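Local coordinates for protein RNA-dependent RNA polymerase (Toscana virus, PDB 6QW0) that probably cleaves host mRNAs with its manganese-binding N-terminal endonuclease to snatch capped primers for viral transcription, at residues S26-T31 and I189-R194. Sequence-based numbering, arbitrary orientation.
With SO4 (sulfate ion), chain E.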
# COMPACT_ATOMS: atom_id res chain seq x y z
N SER A 26 -3.13 6.63 -15.13
CA SER A 26 -4.17 5.64 -15.34
C SER A 26 -4.68 5.70 -16.79
O SER A 26 -4.50 6.69 -17.50
CB SER A 26 -5.34 5.84 -14.37
OG SER A 26 -5.82 7.17 -14.36
N SER A 27 -5.30 4.61 -17.21
CA SER A 27 -5.85 4.47 -18.55
C SER A 27 -7.16 3.70 -18.45
O SER A 27 -7.41 2.73 -19.16
CB SER A 27 -4.85 3.78 -19.48
OG SER A 27 -4.57 2.46 -19.03
N ILE A 28 -8.01 4.14 -17.53
CA ILE A 28 -9.26 3.43 -17.26
C ILE A 28 -10.27 3.74 -18.36
O ILE A 28 -11.01 2.86 -18.80
CB ILE A 28 -9.79 3.80 -15.87
CG1 ILE A 28 -8.86 3.27 -14.78
CG2 ILE A 28 -11.19 3.26 -15.67
CD1 ILE A 28 -9.13 3.91 -13.41
N TYR A 29 -10.29 4.99 -18.80
CA TYR A 29 -11.13 5.43 -19.92
C TYR A 29 -12.59 5.29 -19.51
O TYR A 29 -12.97 5.73 -18.42
CB TYR A 29 -10.70 4.76 -21.22
CG TYR A 29 -9.29 5.11 -21.61
CD1 TYR A 29 -8.49 4.23 -22.34
CD2 TYR A 29 -8.75 6.32 -21.23
CE1 TYR A 29 -7.18 4.58 -22.68
CE2 TYR A 29 -7.46 6.68 -21.56
CZ TYR A 29 -6.67 5.80 -22.29
OH TYR A 29 -5.38 6.15 -22.63
N ASP A 30 -13.44 4.70 -20.33
CA ASP A 30 -14.87 4.66 -20.05
C ASP A 30 -15.22 3.22 -19.67
O ASP A 30 -15.78 2.47 -20.47
CB ASP A 30 -15.63 5.16 -21.26
CG ASP A 30 -17.09 5.38 -20.98
OD1 ASP A 30 -17.53 5.05 -19.86
OD2 ASP A 30 -17.79 5.89 -21.88
N THR A 31 -14.88 2.84 -18.43
CA THR A 31 -15.02 1.54 -17.78
C THR A 31 -16.20 1.55 -16.81
O THR A 31 -16.37 2.53 -16.07
CB THR A 31 -13.74 1.18 -17.02
OG1 THR A 31 -12.62 1.19 -17.91
CG2 THR A 31 -13.84 -0.21 -16.39
N ILE A 189 -5.37 0.02 -8.82
CA ILE A 189 -5.23 0.92 -7.68
C ILE A 189 -6.08 2.17 -7.87
O ILE A 189 -6.84 2.57 -6.98
CB ILE A 189 -3.74 1.26 -7.47
CG1 ILE A 189 -2.99 0.00 -7.00
CG2 ILE A 189 -3.59 2.40 -6.47
CD1 ILE A 189 -1.50 0.01 -7.36
N VAL A 190 -5.96 2.82 -9.04
CA VAL A 190 -6.71 4.04 -9.29
C VAL A 190 -8.21 3.76 -9.31
O VAL A 190 -9.00 4.50 -8.71
CB VAL A 190 -6.24 4.71 -10.59
CG1 VAL A 190 -7.10 5.93 -10.91
CG2 VAL A 190 -4.77 5.12 -10.49
N PHE A 191 -8.63 2.69 -9.97
CA PHE A 191 -10.05 2.34 -10.01
C PHE A 191 -10.63 2.16 -8.60
O PHE A 191 -11.71 2.66 -8.28
CB PHE A 191 -10.24 1.08 -10.85
CG PHE A 191 -11.68 0.74 -11.14
CD1 PHE A 191 -12.41 -0.04 -10.26
CD2 PHE A 191 -12.29 1.20 -12.29
CE1 PHE A 191 -13.73 -0.37 -10.51
CE2 PHE A 191 -13.62 0.88 -12.55
CZ PHE A 191 -14.34 0.10 -11.67
N ARG A 192 -9.92 1.42 -7.74
CA ARG A 192 -10.39 1.21 -6.38
C ARG A 192 -10.39 2.52 -5.58
O ARG A 192 -11.28 2.73 -4.74
CB ARG A 192 -9.51 0.16 -5.67
CG ARG A 192 -9.65 -1.25 -6.26
CD ARG A 192 -8.78 -2.28 -5.48
NE ARG A 192 -9.18 -2.40 -4.08
CZ ARG A 192 -9.82 -3.45 -3.56
NH1 ARG A 192 -10.13 -4.50 -4.32
NH2 ARG A 192 -10.16 -3.44 -2.28
N PHE A 193 -9.40 3.39 -5.81
CA PHE A 193 -9.35 4.68 -5.12
C PHE A 193 -10.55 5.54 -5.51
O PHE A 193 -11.19 6.15 -4.64
CB PHE A 193 -8.04 5.41 -5.44
CG PHE A 193 -7.87 6.74 -4.76
CD1 PHE A 193 -8.00 6.87 -3.38
CD2 PHE A 193 -7.55 7.87 -5.50
CE1 PHE A 193 -7.82 8.10 -2.75
CE2 PHE A 193 -7.36 9.11 -4.88
CZ PHE A 193 -7.50 9.22 -3.51
N ARG A 194 -10.87 5.58 -6.80
CA ARG A 194 -12.00 6.40 -7.25
C ARG A 194 -13.30 5.92 -6.63
O ARG A 194 -14.12 6.72 -6.18
CB ARG A 194 -12.09 6.37 -8.77
CG ARG A 194 -10.93 7.06 -9.47
CD ARG A 194 -11.08 6.94 -10.96
NE ARG A 194 -10.08 7.72 -11.68
CZ ARG A 194 -10.06 7.85 -13.01
NH1 ARG A 194 -10.99 7.26 -13.75
NH2 ARG A 194 -9.12 8.59 -13.58
S SO4 E . -8.18 7.77 -17.17
O1 SO4 E . -8.67 7.10 -18.36
O2 SO4 E . -9.28 8.48 -16.51
O3 SO4 E . -7.13 8.72 -17.55
O4 SO4 E . -7.63 6.77 -16.26
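Ile28 drives its CD1 into the side of helix 183-203, where it meets CG1 of Val190 at 3.8 Å and CB of Phe191 at 4.0 Å. This packs the loop after strand 22-25 of the PDDEXK-type endonuclease fold onto a long helix that, through Ile189 and Phe193, also rests on Val170 of strand 163-171. With CG1 beside its own backbone N (chi1 -67°) and chi2 extended, Ile28 reaches straight for the helix, while its CG2 branch sits at the edge of the Phe191 ring. Farther along the ring, Thr31 brings CG2 to 4.0 Å from CE2 of Phe191; its OG1 turns back toward the carbonyl O of Ile28, in a suspiciously short approach.

No direct hydrogen bond joins the segments; a sulfate, probably from the crystallisation liquor, links their polar groups instead. Its O4 accepts from Ser26 OG and, almost in line, from Ile28 N. Sulfate O1 accepts from Tyr29 N at 2.7 Å. Arg194, extended from CG to NE, delivers its guanidinium edge-on to O2: NH2 makes the firm bond at 2.9 Å, NH1 a weak one. NE bonds to the carbonyl O of Phe172, whose ring also makes a cation-pi contact, so the guanidinium is held by the protein as well as by the anion. Over one face of that guanidinium lies the same Ile28 methyl, CD1, 3.8 Å from NH1 of Arg194.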